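Local coordinates for putative uncharacterized protein TTHB187 (Thermus thermophilus HB8, PDB 3SK9) that cleaves single-stranded DNA with its metal-dependent HD nuclease domain, the N-terminal part of the CRISPR-associated endonuclease/helicase Cas3, at residues A[21-32]-A[219-230]. Residues are numbered along the deposited sequence; the frame is centred on the assembly and turned at random.
Sequences NPFHPLLAHMLD and FPYGRDPRRGDY
An end-on salt bridge between the buried Asp32 and Arg223 ties helix 26-43 of the HD domain to the loop before helix 230-246. Arg223 NH1 meets Asp32 OD1 at 3.1 Å and NH2 meets OD2 at 2.9 Å, both nearly straight, on the syn side but tilted out of the carboxylate plane. Tyr230 OH donates to Asp32 OD1 at 2.8 Å, from the opposite face of the carboxylate. Three bonds thus hold this group, which would probably keep it ionised. A bend at chi3 of Arg223 (-69°) turns its guanidinium so that NE and NH2 also clasp Pro220 O side-on, which fixes the rotation of the guanidinium. Phe219 CD2 lies 3.4 Å from Asp32 CG. Further along, Tyr221 CD1 sits over one face of the His24 ring, and the two planes are 46° apart. The Tyr221 ring takes Asn21 CB over a face in a CH-pi contact, 3.7 Å from its centroid. One water joins His24 ND1, Gly222 N and Arg223 O. Pro225 packs against Pro25, Leu27 and Ala28, its CD 3.9 Å from Pro25 CG. The contact packs a loop on the helix that carries metal-binding His29 in the Cas3 HD nuclease domain.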
loop_
_atom_site.group_PDB
_atom_site.type_symbol
_atom_site.label_atom_id
_atom_site.label_comp_id
_atom_site.label_asym_id
_atom_site.label_seq_id
_atom_site.Cartn_x
_atom_site.Cartn_y
_atom_site.Cartn_z
ATOM N N ASN A 21 -2.423 15.755 4.956
ATOM C CA ASN A 21 -1.967 17.006 5.558
ATOM C C ASN A 21 -0.879 17.601 4.655
ATOM O O ASN A 21 -0.058 16.867 4.045
ATOM C CB ASN A 21 -1.479 16.720 6.982
ATOM C CG ASN A 21 -0.917 17.962 7.682
ATOM O OD1 ASN A 21 0.175 18.362 7.399
ATOM N ND2 ASN A 21 -1.674 18.533 8.635
ATOM N N PRO A 22 -0.865 18.942 4.513
ATOM C CA PRO A 22 0.117 19.640 3.660
ATOM C C PRO A 22 1.583 19.360 4.016
ATOM O O PRO A 22 2.488 19.502 3.204
ATOM C CB PRO A 22 -0.187 21.119 3.922
ATOM C CG PRO A 22 -1.568 21.145 4.441
ATOM C CD PRO A 22 -1.773 19.874 5.196
ATOM N N PHE A 23 1.843 18.970 5.248
ATOM C CA PHE A 23 3.206 18.698 5.646
ATOM C C PHE A 23 3.568 17.197 5.599
ATOM O O PHE A 23 4.620 16.802 6.107
ATOM C CB PHE A 23 3.457 19.281 7.066
ATOM C CG PHE A 23 3.244 20.783 7.134
ATOM C CD1 PHE A 23 4.194 21.638 6.620
ATOM C CD2 PHE A 23 2.068 21.312 7.646
ATOM C CE1 PHE A 23 4.008 23.011 6.635
ATOM C CE2 PHE A 23 1.866 22.692 7.684
ATOM C CZ PHE A 23 2.857 23.544 7.186
ATOM N N HIS A 24 2.699 16.369 4.987
ATOM C CA HIS A 24 2.923 14.900 4.951
ATOM C C HIS A 24 2.875 14.464 3.485
ATOM O O HIS A 24 1.805 14.380 2.890
ATOM C CB HIS A 24 1.823 14.213 5.769
ATOM C CG HIS A 24 2.081 12.760 6.066
ATOM N ND1 HIS A 24 3.266 12.302 6.600
ATOM C CD2 HIS A 24 1.259 11.682 5.993
ATOM C CE1 HIS A 24 3.187 11.000 6.803
ATOM N NE2 HIS A 24 1.981 10.590 6.425
ATOM N N PRO A 25 4.039 14.294 2.869
ATOM C CA PRO A 25 4.019 13.891 1.466
ATOM C C PRO A 25 3.332 12.519 1.290
ATOM O O PRO A 25 3.466 11.659 2.179
ATOM C CB PRO A 25 5.529 13.782 1.117
ATOM C CG PRO A 25 6.212 14.788 2.031
ATOM C CD PRO A 25 5.389 14.719 3.333
ATOM N N LEU A 26 2.704 12.303 0.142
ATOM C CA LEU A 26 2.104 11.012 -0.179
ATOM C C LEU A 26 3.188 9.939 -0.043
ATOM O O LEU A 26 2.927 8.864 0.493
ATOM C CB LEU A 26 1.569 11.017 -1.603
ATOM C CG LEU A 26 0.924 9.700 -2.080
ATOM C CD1 LEU A 26 -0.136 9.229 -1.110
ATOM C CD2 LEU A 26 0.309 9.955 -3.474
ATOM N N LEU A 27 4.413 10.206 -0.518
ATOM C CA LEU A 27 5.444 9.151 -0.468
ATOM C C LEU A 27 5.743 8.721 0.976
ATOM O O LEU A 27 6.008 7.532 1.241
ATOM C CB LEU A 27 6.751 9.639 -1.111
ATOM C CG LEU A 27 7.906 8.649 -1.067
ATOM C CD1 LEU A 27 7.614 7.354 -1.823
ATOM C CD2 LEU A 27 9.157 9.365 -1.632
ATOM N N ALA A 28 5.713 9.681 1.913
ATOM C CA ALA A 28 5.917 9.375 3.329
ATOM C C ALA A 28 4.816 8.437 3.815
ATOM O O ALA A 28 5.090 7.475 4.541
ATOM C CB ALA A 28 5.938 10.641 4.159
ATOM N N HIS A 29 3.570 8.718 3.438
ATOM C CA HIS A 29 2.467 7.873 3.845
ATOM C C HIS A 29 2.622 6.485 3.233
ATOM O O HIS A 29 2.354 5.482 3.879
ATOM C CB HIS A 29 1.133 8.481 3.420
ATOM C CG HIS A 29 -0.037 7.627 3.795
ATOM N ND1 HIS A 29 -0.400 7.400 5.099
ATOM C CD2 HIS A 29 -0.904 6.915 3.034
ATOM C CE1 HIS A 29 -1.444 6.589 5.134
ATOM N NE2 HIS A 29 -1.773 6.282 3.894
ATOM N N MET A 30 3.056 6.412 1.982
ATOM C CA MET A 30 3.213 5.085 1.326
ATOM C C MET A 30 4.318 4.269 1.997
ATOM O O MET A 30 4.187 3.052 2.235
ATOM C CB MET A 30 3.505 5.248 -0.193
ATOM C CG MET A 30 2.305 5.763 -1.066
ATOM S SD MET A 30 2.913 6.326 -2.726
ATOM C CE MET A 30 3.456 4.774 -3.423
ATOM N N LEU A 31 5.412 4.927 2.353
ATOM C CA LEU A 31 6.504 4.192 2.995
ATOM C C LEU A 31 6.124 3.785 4.431
ATOM O O LEU A 31 6.517 2.680 4.911
ATOM C CB LEU A 31 7.782 5.010 2.989
ATOM C CG LEU A 31 8.449 5.221 1.632
ATOM C CD1 LEU A 31 9.576 6.277 1.762
ATOM C CD2 LEU A 31 8.990 3.905 1.068
ATOM N N ASP A 32 5.353 4.636 5.110
ATOM C CA ASP A 32 4.878 4.289 6.464
ATOM C C ASP A 32 3.989 3.033 6.400
ATOM O O ASP A 32 4.049 2.177 7.290
ATOM C CB ASP A 32 4.016 5.411 7.073
ATOM C CG ASP A 32 4.848 6.661 7.437
ATOM O OD1 ASP A 32 6.082 6.530 7.482
ATOM O OD2 ASP A 32 4.237 7.719 7.670
ATOM N N PHE A 219 2.137 8.003 13.586
ATOM C CA PHE A 219 3.019 8.319 12.464
ATOM C C PHE A 219 2.937 9.822 12.223
ATOM O O PHE A 219 2.247 10.294 11.328
ATOM C CB PHE A 219 2.593 7.509 11.215
ATOM C CG PHE A 219 3.161 6.116 11.205
ATOM C CD1 PHE A 219 2.465 5.038 11.762
ATOM C CD2 PHE A 219 4.430 5.904 10.685
ATOM C CE1 PHE A 219 3.065 3.728 11.788
ATOM C CE2 PHE A 219 5.034 4.648 10.723
ATOM C CZ PHE A 219 4.359 3.565 11.248
ATOM N N PRO A 220 3.688 10.582 13.016
ATOM C CA PRO A 220 3.561 12.047 12.972
ATOM C C PRO A 220 3.897 12.667 11.613
ATOM O O PRO A 220 4.770 12.184 10.882
ATOM C CB PRO A 220 4.600 12.526 14.010
ATOM C CG PRO A 220 4.958 11.311 14.847
ATOM C CD PRO A 220 4.769 10.132 13.926
ATOM N N TYR A 221 3.201 13.763 11.290
ATOM C CA TYR A 221 3.456 14.488 10.044
ATOM C C TYR A 221 4.756 15.254 10.176
ATOM O O TYR A 221 5.117 15.636 11.298
ATOM C CB TYR A 221 2.331 15.477 9.740
ATOM C CG TYR A 221 0.945 14.880 9.634
ATOM C CD1 TYR A 221 0.724 13.627 9.021
ATOM C CD2 TYR A 221 -0.158 15.554 10.144
ATOM C CE1 TYR A 221 -0.562 13.092 8.914
ATOM C CE2 TYR A 221 -1.454 15.017 10.028
ATOM C CZ TYR A 221 -1.640 13.788 9.405
ATOM O OH TYR A 221 -2.917 13.258 9.303
ATOM N N GLY A 222 5.477 15.436 9.059
ATOM C CA GLY A 222 6.654 16.289 9.028
ATOM C C GLY A 222 7.988 15.566 8.914
ATOM O O GLY A 222 9.068 16.180 9.069
ATOM N N ARG A 223 7.939 14.271 8.613
ATOM C CA ARG A 223 9.161 13.493 8.412
ATOM C C ARG A 223 9.422 13.564 6.922
ATOM O O ARG A 223 8.492 13.471 6.120
ATOM C CB ARG A 223 9.016 12.027 8.904
ATOM C CG ARG A 223 8.941 11.946 10.466
ATOM C CD ARG A 223 8.462 10.617 11.008
ATOM N NE ARG A 223 7.056 10.456 10.681
ATOM C CZ ARG A 223 6.555 9.498 9.915
ATOM N NH1 ARG A 223 7.344 8.517 9.444
ATOM N NH2 ARG A 223 5.230 9.508 9.662
ATOM N N ASP A 224 10.693 13.696 6.541
ATOM C CA ASP A 224 11.050 13.882 5.139
ATOM C C ASP A 224 11.430 12.569 4.492
ATOM O O ASP A 224 12.481 12.008 4.811
ATOM C CB ASP A 224 12.240 14.881 5.049
ATOM C CG ASP A 224 12.715 15.138 3.607
ATOM O OD1 ASP A 224 13.686 15.921 3.465
ATOM O OD2 ASP A 224 12.166 14.569 2.614
ATOM N N PRO A 225 10.600 12.092 3.535
ATOM C CA PRO A 225 10.836 10.795 2.916
ATOM C C PRO A 225 12.030 10.774 1.947
ATOM O O PRO A 225 12.422 9.717 1.496
ATOM C CB PRO A 225 9.511 10.513 2.180
ATOM C CG PRO A 225 9.001 11.879 1.799
ATOM C CD PRO A 225 9.341 12.717 3.042
ATOM N N ARG A 226 12.623 11.919 1.646
ATOM C CA ARG A 226 13.833 11.908 0.817
ATOM C C ARG A 226 15.050 11.424 1.607
ATOM O O ARG A 226 16.083 11.119 1.023
ATOM C CB ARG A 226 14.125 13.296 0.277
ATOM C CG ARG A 226 13.086 13.822 -0.715
ATOM C CD ARG A 226 13.395 15.270 -1.058
ATOM N NE ARG A 226 13.167 16.124 0.105
ATOM C CZ ARG A 226 13.636 17.362 0.225
ATOM N NH1 ARG A 226 14.369 17.889 -0.752
ATOM N NH2 ARG A 226 13.376 18.077 1.319
ATOM N N ARG A 227 14.939 11.356 2.924
ATOM C CA ARG A 227 16.088 11.021 3.758
ATOM C C ARG A 227 16.376 9.530 3.734
ATOM O O ARG A 227 15.471 8.723 3.774
ATOM C CB ARG A 227 15.849 11.450 5.201
ATOM C CG ARG A 227 15.833 12.956 5.397
ATOM C CD ARG A 227 15.844 13.281 6.851
ATOM N NE ARG A 227 17.193 13.187 7.392
ATOM C CZ ARG A 227 17.491 12.683 8.583
ATOM N NH1 ARG A 227 16.534 12.214 9.373
ATOM N NH2 ARG A 227 18.753 12.642 8.980
ATOM N N GLY A 228 17.654 9.165 3.683
ATOM C CA GLY A 228 18.039 7.766 3.705
ATOM C C GLY A 228 17.632 7.024 4.965
ATOM O O GLY A 228 17.419 5.814 4.941
ATOM N N ASP A 229 17.505 7.727 6.077
ATOM C CA ASP A 229 17.126 7.038 7.306
ATOM C C ASP A 229 15.609 6.916 7.486
ATOM O O ASP A 229 15.162 6.410 8.517
ATOM C CB ASP A 229 17.758 7.717 8.535
ATOM C CG ASP A 229 17.411 9.208 8.647
ATOM O OD1 ASP A 229 16.513 9.705 7.920
ATOM O OD2 ASP A 229 18.049 9.884 9.493
ATOM N N TYR A 230 14.819 7.352 6.497
ATOM C CA TYR A 230 13.357 7.412 6.697
ATOM C C TYR A 230 12.778 6.044 7.033
ATOM O O TYR A 230 11.958 5.891 7.951
ATOM C CB TYR A 230 12.626 7.926 5.439
ATOM C CG TYR A 230 11.141 8.167 5.690
ATOM C CD1 TYR A 230 10.680 9.422 6.092
ATOM C CD2 TYR A 230 10.207 7.141 5.521
ATOM C CE1 TYR A 230 9.337 9.661 6.330
ATOM C CE2 TYR A 230 8.854 7.359 5.773
ATOM C CZ TYR A 230 8.424 8.645 6.152
ATOM O OH TYR A 230 7.110 8.882 6.413
HETATM O O HOH W 1 5.841 13.376 6.915
#